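Local coordinates for UPF0230 protein TM1468 (PDB 1VPV), which binds long-chain fatty acids such as palmitate and may take part in lipid transport or fatty acid metabolism, at residues A[24-27]-A[28-31]; A[60-63]-A[64-67]; A[141-144]-A[145-148]; A[227-230]-A[231-235]; A[260-263]-A[264-268]. All coordinates share one frame; numbering follows the deposited sequence.

Contact 1 of 5, residues A[24-27]-A[28-31]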
# COMPACT_ATOMS: atom_id res chain seq x y z
N ASP A 24 1.98 -0.54 3.89
CA ASP A 24 2.10 -1.93 4.32
C ASP A 24 3.42 -2.52 3.81
O ASP A 24 3.45 -3.59 3.19
CB ASP A 24 0.92 -2.77 3.80
CG ASP A 24 -0.44 -2.27 4.28
OD1 ASP A 24 -0.50 -1.64 5.37
OD2 ASP A 24 -1.46 -2.53 3.58
N VAL A 25 4.50 -1.78 4.05
CA VAL A 25 5.82 -2.13 3.55
C VAL A 25 6.34 -3.42 4.20
O VAL A 25 6.23 -3.58 5.43
CB VAL A 25 6.85 -0.95 3.75
CG1 VAL A 25 7.15 -0.71 5.23
CG2 VAL A 25 8.15 -1.20 2.96
N PRO A 26 6.91 -4.34 3.39
CA PRO A 26 7.39 -5.61 4.00
C PRO A 26 8.42 -5.33 5.07
O PRO A 26 9.23 -4.41 4.90
CB PRO A 26 7.99 -6.36 2.82
CG PRO A 26 7.26 -5.76 1.59
CD PRO A 26 7.11 -4.32 1.94
N PHE A 27 8.40 -6.06 6.17
CA PHE A 27 9.25 -5.67 7.31
C PHE A 27 10.71 -5.58 6.89
O PHE A 27 11.39 -4.63 7.28
CB PHE A 27 9.04 -6.58 8.54
CG PHE A 27 7.63 -6.52 9.06
CD1 PHE A 27 7.12 -5.33 9.56
CD2 PHE A 27 6.79 -7.62 8.96
CE1 PHE A 27 5.78 -5.25 9.99
CE2 PHE A 27 5.46 -7.56 9.41
CZ PHE A 27 4.96 -6.36 9.91
N SER A 28 11.18 -6.55 6.10
CA SER A 28 12.62 -6.67 5.82
C SER A 28 13.13 -5.59 4.89
O SER A 28 14.32 -5.30 4.87
CB SER A 28 12.94 -8.05 5.24
OG SER A 28 12.07 -8.39 4.18
N TRP A 29 12.24 -4.98 4.12
CA TRP A 29 12.65 -3.98 3.16
C TRP A 29 13.00 -2.69 3.83
O TRP A 29 13.61 -1.82 3.21
CB TRP A 29 11.54 -3.68 2.19
CG TRP A 29 11.29 -4.77 1.21
CD1 TRP A 29 11.66 -6.07 1.30
CD2 TRP A 29 10.56 -4.64 -0.00
NE1 TRP A 29 11.23 -6.77 0.21
CE2 TRP A 29 10.54 -5.91 -0.61
CE3 TRP A 29 9.93 -3.55 -0.64
CZ2 TRP A 29 9.92 -6.14 -1.83
CZ3 TRP A 29 9.31 -3.77 -1.85
CH2 TRP A 29 9.30 -5.07 -2.44
N MSE A 30 12.62 -2.53 5.09
CA MSE A 30 12.86 -1.25 5.75
C MSE A 30 14.35 -0.99 5.88
O MSE A 30 14.85 0.06 5.45
CB MSE A 30 12.18 -1.19 7.09
CG MSE A 30 10.69 -1.21 6.94
SE MSE A 30 9.72 -0.73 8.57
CE MSE A 30 10.08 -2.36 9.56
N GLU A 31 15.07 -1.98 6.40
CA GLU A 31 16.51 -1.92 6.53
C GLU A 31 17.20 -2.15 5.16
O GLU A 31 18.17 -1.50 4.82
CB GLU A 31 16.98 -2.93 7.58
CG GLU A 31 17.86 -2.33 8.66

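Contact 2 of 5, residues A[60-63]-A[64-67]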
# COMPACT_ATOMS: atom_id res chain seq x y z
N MSE A 60 -0.05 -7.72 14.70
CA MSE A 60 -0.75 -8.90 15.20
C MSE A 60 -1.74 -8.68 16.35
O MSE A 60 -2.82 -9.30 16.38
CB MSE A 60 0.28 -9.85 15.72
CG MSE A 60 1.04 -10.50 14.63
SE MSE A 60 0.61 -12.37 14.78
CE MSE A 60 1.76 -12.79 16.36
N ASN A 61 -1.34 -7.88 17.33
CA ASN A 61 -2.21 -7.50 18.44
C ASN A 61 -3.47 -6.79 17.93
O ASN A 61 -4.60 -7.07 18.39
CB ASN A 61 -1.45 -6.58 19.39
CG ASN A 61 -2.23 -6.26 20.63
OD1 ASN A 61 -2.76 -5.15 20.78
ND2 ASN A 61 -2.31 -7.22 21.54
N PHE A 62 -3.28 -5.88 16.99
CA PHE A 62 -4.35 -5.14 16.41
C PHE A 62 -5.34 -6.07 15.72
O PHE A 62 -6.55 -5.89 15.78
CB PHE A 62 -3.81 -4.13 15.40
CG PHE A 62 -4.88 -3.28 14.79
CD1 PHE A 62 -5.35 -2.16 15.49
CD2 PHE A 62 -5.45 -3.62 13.57
CE1 PHE A 62 -6.36 -1.37 14.97
CE2 PHE A 62 -6.44 -2.84 13.04
CZ PHE A 62 -6.93 -1.72 13.76
N TYR A 63 -4.81 -7.05 15.00
CA TYR A 63 -5.64 -8.02 14.32
C TYR A 63 -6.54 -8.70 15.34
O TYR A 63 -7.70 -8.96 15.07
CB TYR A 63 -4.78 -9.09 13.60
CG TYR A 63 -4.13 -8.69 12.27
CD1 TYR A 63 -4.64 -7.65 11.48
CD2 TYR A 63 -3.04 -9.40 11.78
CE1 TYR A 63 -4.04 -7.32 10.26
CE2 TYR A 63 -2.46 -9.09 10.56
CZ TYR A 63 -2.96 -8.06 9.80
OH TYR A 63 -2.36 -7.74 8.59
N LYS A 64 -6.00 -9.02 16.49
CA LYS A 64 -6.74 -9.73 17.47
C LYS A 64 -7.85 -8.82 18.01
O LYS A 64 -9.00 -9.24 18.06
CB LYS A 64 -5.79 -10.22 18.56
CG LYS A 64 -6.41 -11.11 19.58
CD LYS A 64 -5.53 -11.26 20.82
CE LYS A 64 -5.71 -10.09 21.79
NZ LYS A 64 -6.77 -10.34 22.83
N ARG A 65 -7.49 -7.57 18.36
CA ARG A 65 -8.43 -6.60 18.90
C ARG A 65 -9.51 -6.17 17.90
O ARG A 65 -10.64 -6.02 18.30
CB ARG A 65 -7.71 -5.38 19.48
CG ARG A 65 -7.01 -5.69 20.86
CD ARG A 65 -6.20 -4.51 21.45
NE ARG A 65 -5.13 -4.11 20.53
CZ ARG A 65 -5.13 -2.99 19.80
NH1 ARG A 65 -6.14 -2.13 19.84
NH2 ARG A 65 -4.11 -2.75 18.99
N ILE A 66 -9.22 -6.04 16.61
CA ILE A 66 -10.25 -5.65 15.66
C ILE A 66 -11.20 -6.82 15.32
O ILE A 66 -12.39 -6.59 15.16
CB ILE A 66 -9.72 -4.93 14.39
CG1 ILE A 66 -10.88 -4.31 13.60
CG2 ILE A 66 -8.96 -5.86 13.47
CD1 ILE A 66 -10.44 -3.21 12.66
N ARG A 67 -10.71 -8.05 15.23
CA ARG A 67 -11.62 -9.20 15.10
C ARG A 67 -12.62 -9.29 16.27
O ARG A 67 -13.76 -9.68 16.09
CB ARG A 67 -10.81 -10.51 15.01
CG ARG A 67 -10.08 -10.68 13.67
CD ARG A 67 -9.49 -12.09 13.50
NE ARG A 67 -8.93 -12.29 12.16
CZ ARG A 67 -9.62 -12.68 11.09
NH1 ARG A 67 -10.92 -12.89 11.15
NH2 ARG A 67 -9.01 -12.81 9.91

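Contact 3 of 5, residues A[141-144]-A[145-148]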
# COMPACT_ATOMS: atom_id res chain seq x y z
N ALA A 141 8.93 2.33 -4.44
CA ALA A 141 10.01 2.67 -3.50
C ALA A 141 11.24 1.84 -3.70
O ALA A 141 12.36 2.36 -3.66
CB ALA A 141 9.55 2.51 -2.08
N ARG A 142 11.05 0.53 -3.84
CA ARG A 142 12.15 -0.36 -4.19
C ARG A 142 12.84 0.11 -5.45
O ARG A 142 14.07 0.19 -5.50
CB ARG A 142 11.68 -1.78 -4.40
CG ARG A 142 12.80 -2.72 -4.86
CD ARG A 142 12.45 -4.17 -4.67
NE ARG A 142 11.23 -4.49 -5.42
CZ ARG A 142 10.64 -5.69 -5.43
NH1 ARG A 142 11.17 -6.71 -4.77
NH2 ARG A 142 9.53 -5.87 -6.13
N VAL A 143 12.04 0.41 -6.46
CA VAL A 143 12.56 0.79 -7.77
C VAL A 143 13.35 2.07 -7.65
O VAL A 143 14.40 2.19 -8.22
CB VAL A 143 11.43 0.96 -8.82
CG1 VAL A 143 11.96 1.58 -10.07
CG2 VAL A 143 10.79 -0.41 -9.15
N ALA A 144 12.84 3.04 -6.88
CA ALA A 144 13.58 4.26 -6.64
C ALA A 144 14.91 3.96 -5.99
O ALA A 144 15.93 4.62 -6.29
CB ALA A 144 12.80 5.18 -5.77
N ARG A 145 14.94 2.99 -5.09
CA ARG A 145 16.20 2.69 -4.39
C ARG A 145 17.20 2.11 -5.37
O ARG A 145 18.37 2.53 -5.42
CB ARG A 145 15.99 1.71 -3.23
CG ARG A 145 17.28 1.34 -2.49
CD ARG A 145 18.05 2.61 -1.99
NE ARG A 145 17.39 3.19 -0.81
CZ ARG A 145 17.58 4.43 -0.35
NH1 ARG A 145 18.39 5.27 -0.94
NH2 ARG A 145 16.92 4.83 0.72
N GLU A 146 16.73 1.15 -6.16
CA GLU A 146 17.62 0.42 -7.05
C GLU A 146 18.24 1.40 -8.01
O GLU A 146 19.45 1.39 -8.20
CB GLU A 146 16.89 -0.69 -7.78
CG GLU A 146 16.40 -1.77 -6.83
CD GLU A 146 15.34 -2.68 -7.46
OE1 GLU A 146 14.43 -2.20 -8.17
OE2 GLU A 146 15.42 -3.90 -7.23
N MSE A 147 17.45 2.31 -8.57
CA MSE A 147 18.03 3.24 -9.51
C MSE A 147 18.88 4.34 -8.86
O MSE A 147 19.82 4.83 -9.49
CB MSE A 147 17.01 3.75 -10.53
CG MSE A 147 15.81 4.38 -10.02
SE MSE A 147 14.49 4.72 -11.49
CE MSE A 147 14.50 2.94 -12.41
N LEU A 148 18.65 4.66 -7.58
CA LEU A 148 19.61 5.48 -6.82
C LEU A 148 20.91 4.71 -6.52
O LEU A 148 22.00 5.26 -6.63
CB LEU A 148 19.01 6.05 -5.52
CG LEU A 148 17.84 7.02 -5.74
CD1 LEU A 148 17.04 7.23 -4.47
CD2 LEU A 148 18.31 8.36 -6.27

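Contact 4 of 5, residues A[227-230]-A[231-235]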
# COMPACT_ATOMS: atom_id res chain seq x y z
N ALA A 227 -10.98 -13.74 -10.38
CA ALA A 227 -11.38 -12.38 -10.73
C ALA A 227 -10.22 -11.38 -10.64
O ALA A 227 -10.14 -10.46 -11.47
CB ALA A 227 -12.52 -11.92 -9.86
N LEU A 228 -9.33 -11.55 -9.67
CA LEU A 228 -8.25 -10.56 -9.45
C LEU A 228 -7.24 -10.65 -10.57
O LEU A 228 -6.70 -9.64 -11.03
CB LEU A 228 -7.52 -10.78 -8.11
CG LEU A 228 -8.23 -10.61 -6.75
CD1 LEU A 228 -7.21 -10.17 -5.64
CD2 LEU A 228 -9.32 -9.61 -6.87
N ILE A 229 -6.99 -11.90 -10.97
CA ILE A 229 -6.03 -12.21 -11.99
C ILE A 229 -6.61 -11.85 -13.35
O ILE A 229 -5.87 -11.37 -14.20
CB ILE A 229 -5.60 -13.70 -11.92
CG1 ILE A 229 -4.76 -13.92 -10.65
CG2 ILE A 229 -4.78 -14.10 -13.16
CD1 ILE A 229 -4.54 -15.37 -10.30
N GLU A 230 -7.91 -12.05 -13.55
CA GLU A 230 -8.54 -11.63 -14.81
C GLU A 230 -8.51 -10.10 -14.97
O GLU A 230 -8.32 -9.61 -16.07
CB GLU A 230 -9.96 -12.19 -14.99
CG GLU A 230 -9.99 -13.71 -15.07
CD GLU A 230 -11.36 -14.30 -15.39
OE1 GLU A 230 -11.84 -14.13 -16.54
OE2 GLU A 230 -11.95 -14.97 -14.50
N LYS A 231 -8.66 -9.36 -13.88
CA LYS A 231 -8.55 -7.91 -13.96
C LYS A 231 -7.14 -7.47 -14.38
O LYS A 231 -6.99 -6.64 -15.26
CB LYS A 231 -8.95 -7.25 -12.63
CG LYS A 231 -8.54 -5.77 -12.49
CD LYS A 231 -9.09 -4.84 -13.59
CE LYS A 231 -10.55 -4.49 -13.39
NZ LYS A 231 -11.18 -3.83 -14.58
N LEU A 232 -6.12 -8.03 -13.75
CA LEU A 232 -4.74 -7.79 -14.16
C LEU A 232 -4.52 -8.10 -15.64
O LEU A 232 -3.79 -7.39 -16.34
CB LEU A 232 -3.80 -8.64 -13.32
CG LEU A 232 -2.33 -8.68 -13.76
CD1 LEU A 232 -1.69 -7.33 -13.50
CD2 LEU A 232 -1.57 -9.76 -13.02
N ARG A 233 -5.17 -9.16 -16.12
CA ARG A 233 -4.98 -9.63 -17.46
C ARG A 233 -5.62 -8.69 -18.50
O ARG A 233 -5.38 -8.83 -19.69
CB ARG A 233 -5.57 -11.04 -17.59
CG ARG A 233 -5.07 -11.80 -18.79
CD ARG A 233 -5.79 -13.14 -18.97
NE ARG A 233 -6.01 -13.83 -17.70
CZ ARG A 233 -6.95 -14.75 -17.50
NH1 ARG A 233 -7.76 -15.14 -18.50
NH2 ARG A 233 -7.09 -15.31 -16.29
N GLU A 234 -6.43 -7.75 -18.06
CA GLU A 234 -7.04 -6.82 -18.99
C GLU A 234 -6.03 -5.96 -19.70
O GLU A 234 -6.27 -5.57 -20.83
CB GLU A 234 -8.10 -5.96 -18.30
CG GLU A 234 -9.36 -6.76 -17.98
CD GLU A 234 -10.42 -5.94 -17.27
OE1 GLU A 234 -10.28 -4.70 -17.14
OE2 GLU A 234 -11.43 -6.55 -16.85
N ASP A 235 -4.89 -5.66 -19.06
CA ASP A 235 -3.84 -4.86 -19.73
C ASP A 235 -2.43 -5.44 -19.72
O ASP A 235 -1.49 -4.77 -20.19
CB ASP A 235 -3.80 -3.43 -19.15
CG ASP A 235 -3.12 -3.37 -17.79
OD1 ASP A 235 -3.26 -4.34 -17.00
OD2 ASP A 235 -2.44 -2.34 -17.51

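Contact 5 of 5, residues A[260-263]-A[264-268]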
# COMPACT_ATOMS: atom_id res chain seq x y z
N ASN A 260 0.17 -18.44 -5.57
CA ASN A 260 0.23 -19.68 -6.31
C ASN A 260 -0.54 -19.61 -7.63
O ASN A 260 -0.06 -20.04 -8.65
CB ASN A 260 -0.30 -20.83 -5.43
CG ASN A 260 0.76 -21.33 -4.44
OD1 ASN A 260 1.90 -20.88 -4.47
ND2 ASN A 260 0.38 -22.26 -3.57
N THR A 261 -1.76 -19.09 -7.61
CA THR A 261 -2.52 -19.05 -8.83
C THR A 261 -1.89 -18.08 -9.78
O THR A 261 -1.90 -18.33 -10.97
CB THR A 261 -3.94 -18.67 -8.59
OG1 THR A 261 -4.50 -19.64 -7.70
CG2 THR A 261 -4.73 -18.67 -9.94
N LEU A 262 -1.34 -16.98 -9.27
CA LEU A 262 -0.69 -15.99 -10.11
C LEU A 262 0.42 -16.63 -10.94
O LEU A 262 0.55 -16.34 -12.13
CB LEU A 262 -0.14 -14.83 -9.29
CG LEU A 262 0.38 -13.63 -10.10
CD1 LEU A 262 -0.60 -13.08 -11.10
CD2 LEU A 262 0.82 -12.53 -9.17
N ARG A 263 1.19 -17.54 -10.33
CA ARG A 263 2.31 -18.21 -11.05
C ARG A 263 1.90 -19.09 -12.21
O ARG A 263 2.66 -19.28 -13.12
CB ARG A 263 3.16 -19.05 -10.10
CG ARG A 263 4.03 -18.21 -9.20
CD ARG A 263 4.71 -19.10 -8.23
NE ARG A 263 5.29 -18.32 -7.16
CZ ARG A 263 6.46 -17.69 -7.26
NH1 ARG A 263 7.20 -17.76 -8.38
NH2 ARG A 263 6.90 -17.00 -6.23
N LYS A 264 0.71 -19.65 -12.17
CA LYS A 264 0.25 -20.48 -13.28
C LYS A 264 0.23 -19.69 -14.57
O LYS A 264 0.30 -20.26 -15.63
CB LYS A 264 -1.14 -21.07 -13.02
CG LYS A 264 -1.14 -22.06 -11.88
CD LYS A 264 -2.50 -22.66 -11.60
CE LYS A 264 -2.54 -23.28 -10.23
NZ LYS A 264 -3.68 -24.18 -10.09
N SER A 265 0.12 -18.37 -14.50
CA SER A 265 0.07 -17.62 -15.73
C SER A 265 0.97 -16.41 -15.87
O SER A 265 0.93 -15.74 -16.90
CB SER A 265 -1.38 -17.29 -16.07
OG SER A 265 -2.12 -17.08 -14.92
N TYR A 266 1.85 -16.17 -14.90
CA TYR A 266 2.82 -15.08 -15.04
C TYR A 266 4.22 -15.53 -14.59
O TYR A 266 4.35 -16.39 -13.71
CB TYR A 266 2.33 -13.85 -14.25
CG TYR A 266 1.15 -13.16 -14.93
CD1 TYR A 266 1.37 -12.18 -15.89
CD2 TYR A 266 -0.15 -13.53 -14.65
CE1 TYR A 266 0.32 -11.57 -16.54
CE2 TYR A 266 -1.22 -12.92 -15.31
CZ TYR A 266 -0.96 -11.95 -16.25
OH TYR A 266 -1.99 -11.35 -16.90
N GLU A 267 5.26 -14.98 -15.24
CA GLU A 267 6.63 -15.11 -14.76
C GLU A 267 6.78 -14.13 -13.59
O GLU A 267 6.92 -12.90 -13.80
CB GLU A 267 7.67 -14.86 -15.88
CG GLU A 267 8.98 -15.65 -15.67
CD GLU A 267 10.16 -15.21 -16.53
OE1 GLU A 267 10.00 -15.07 -17.76
OE2 GLU A 267 11.27 -15.03 -15.96
N VAL A 268 6.69 -14.66 -12.37
CA VAL A 268 6.95 -13.88 -11.16
C VAL A 268 8.45 -13.95 -10.82
O VAL A 268 8.94 -14.98 -10.34
CB VAL A 268 6.14 -14.37 -9.95
CG1 VAL A 268 6.19 -13.35 -8.86
CG2 VAL A 268 4.70 -14.63 -10.30

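Contact 1 of 5, residues A[24-27]-A[28-31]
The pyrrolidine ring of Pro26 overlaps one face of the Trp29 indole, with its CG over the centre of the ring system, 3.8 Å from Trp29 CD2. Pro26 CB sits above the five-membered ring, 4.0 Å from that ring's centroid and only 9° off its normal, a CH-pi contact. The proline suits this place twice over: its rigid, puckered ring turns C-H groups to the indole face, and its carbonyl still takes the backbone N-H of Trp29 (Trp29 N to Pro26 O 3.2 Å). One residue on, Met30 N donates to Phe27 O at 3.3 Å, so two overlapping i-to-i+3 turns lead the chain into helix 29-32. In both bonds the donor stands above the carbonyl plane. Met30, a selenomethionine, has CG anti to the carbonyl carbon (chi1 -66°) and bends at its last torsion, which carries CE to the edge of the Phe27 ring, 4.2 Å from CD1. Val25 CG1 meets Met30 CG at 4.0 Å. Outside the turn, Ile245, Ile272 and Pro138 pack on Pro26 and Trp29, while Arg54 touches Phe27 and Met30 and bonds to Val25 O, a polar tie to the rest of the fold. Between the two halves themselves, side chains meet through apolar surfaces, which is consistent with packing and the two backbone bonds setting the shape of the turn.

Contact 2 of 5, residues A[60-63]-A[64-67]
Helix 56-68 shows its regular i-to-i+4 side-chain pairing here, with a polar pair, Asn61 and Arg65, and a hydrophobic one, Phe62 and Ile66, each joining residues one turn apart. Asn61 has CG anti to its own N (chi1 -174°), and its OD1 receives Arg65 NE at 2.6 Å with a somewhat bent N-H...O angle of 152°; a weak second bond comes from Arg65 NH2 at 3.3 Å. The NE donor stands above the amide's carbonyl plane, and the two flat groups are turned 29° apart. NH1 of the same guanidinium makes a salt bridge with Glu50, so one long arginine serves both its helix neighbour and an acid beyond the helix. A leucine in place of Arg65 would probably leave Asn61 OD1 without this donor and the Glu50 carboxylate without its mate. Arg65 NH2 also comes up to the edge of the Phe62 ring, 3.8 Å from CD1, with ring and guanidinium planes steeply inclined. Phe62 is buried against Thr281 and Thr282 of helix 278-284, and its side chain lies about 7 Å from that of Thr75, a palmitate-binding residue; a large apolar ring fits this inward face. Ile66, one turn on, meets the far end of the ring with both branches: its CG2 reaches Phe62 CE2 at 4.0 Å, and its CD1 lies 4.0 Å from Phe62 CZ.

Contact 3 of 5, residues A[141-144]-A[145-148]
Arg142 and Glu146, one helical turn apart, lie side by side and point the same way, their guanidinium and carboxylate planes only 8° from parallel. What touches is the carboxylate carbon, Glu146 CD, against the Arg142 methylene CG, 3.6 Å away, while the opposite charges stay apart, Arg142 NE and Glu146 OE2 being 4.6 Å from each other. Each charge has its real mate elsewhere, Arg142 NH1 in a salt bridge with Asp270 and Glu146 OE2 in another with Arg243. Together Arg142, Arg243, Glu146 and Asp270 form a cluster of opposite charges, to which a long arginine and an acid on one helix face are well suited. A glutamine in place of Glu146 would probably leave Arg243 without its charged mate. Val143 and Met147 form the second pair: Val143 CG1 meets the selenomethionine CE at 3.7 Å, the selenoether chain slanting across the branched side chain. Met147 CG falls between its own N and carbonyl carbon (chi1 56°), which places it 3.2 Å from Val143 O. Leu148 CG lies 3.1 Å from Ala144 O; the small Ala144 and Leu148 both lie against Val157 of helix 154-166. Touching strand 15-20 through Ala141 and Arg145, and tied to strands 241-248 and 267-275 through Arg243 and Asp270, helix 138-149 joins the two sheets of the alpha/beta DegV fold.

Contact 4 of 5, residues A[227-230]-A[231-235]
The guanidinium of Arg233 has Glu230 CG over one face, 3.5 Å from NH2, and the methyl CG2 of Ile229 at its edge, 4.1 Å from the same nitrogen. The Glu230 carboxylate is the second flat group; it is turned only 14° from the guanidinium plane, and the two side chains run alongside each other in the same direction. They nevertheless make no salt bridge, since Glu230 OE1 and Arg233 NH1 remain 4.6 Å apart; any attraction is probably weak at that range. Arg233 has CG anti to its backbone N (chi1 -162°) and a bend at chi3, which folds the guanidinium back over the preceding turn. A long, flexible arginine suits this place, where methylene and methyl groups lie against its flat end on an exposed surface. All this happens in the last turns of helix 220-232, which covers the sheet carrying strands 170-176 and 201-208: Leu228 packs on Ile173 and Tyr175, and Leu232 on Ile173 and on Leu262 of helix 252-263. The two leucines thus face the sheet, whereas Glu230 and Arg233 lie on a more exposed side. Leu232 N donates to Leu228 O at 3.2 Å and Arg233 N to Ile229 O at 3.0 Å, continuing the helical pattern. On the side of Lys231 a true ion pair forms: its NZ meets Glu234 OE1 at 2.8 Å, approaching from above the carboxylate plane, while the same ammonium lies against Tyr215 in a cation-pi contact.

Contact 5 of 5, residues A[260-263]-A[264-268]
Arg263 reaches out across Val268. Its CB lies beside the backbone, 3.3 Å from Lys264 N; CG then reaches the methyl CG2 of Val268 at 3.8 Å. From CG the chain continues extended (chi2 174°) through CD and NE, crossing the valine at about a right angle, and the guanidinium ends with Val268 CB over one face, NH1 being 3.9 Å from that carbon and 3.8 Å from Val268 O. NH2 makes a salt bridge with Glu271, so the aliphatic part of the arginine covers a hydrophobic residue while the polar end finds an acid on the same strand. A beta-branched valine suits the strand and offers a compact surface to both Arg263 and Leu262, whose CG is 4.4 Å from Val268 CG2. Leu262 is the inner partner: its CD1 comes to 3.6 Å from Tyr266 CD2, and it also touches Phe291 and Ile293 of strand 289-295, which explains a leucine here. The tyrosine ring sits close to the leucine's own carbonyl, and its hydroxyl bonds to Thr236 O. Leu262 O is shared: it takes Ser265 N at 3.2 Å and, weakly, Tyr266 N, while Lys264 N bonds to Thr261 O. Exposed Lys264 suits the outer side of the turn. The arrangement is that of the second connection in a beta-alpha-beta crossover, where helix 252-263 hands the chain on to strand 267-275, parallel to strand 241-248.

How the contacts relate
From the N terminus the five contacts follow in series; none encloses or crosses another, and each closes only a turn of its own. Contact 1 leads the chain from the loop after strand 15-20 into helix 29-32. Contact 2 lies on helix 56-68, on the other side of the chain's centre from contact 3 on helix 138-149. Contact 3 nevertheless touches contact 1, with Trp29 CZ2 packed 3.2 Å from Arg142 NH1. Contacts 4 and 5 are neighbours, their centres about 12 Å apart: Ile229 CD1 meets Thr261 CG2 at 3.3 Å between helices 220-232 and 252-263, and Leu232 packs on Tyr266 of the turn leading to strand 267-275.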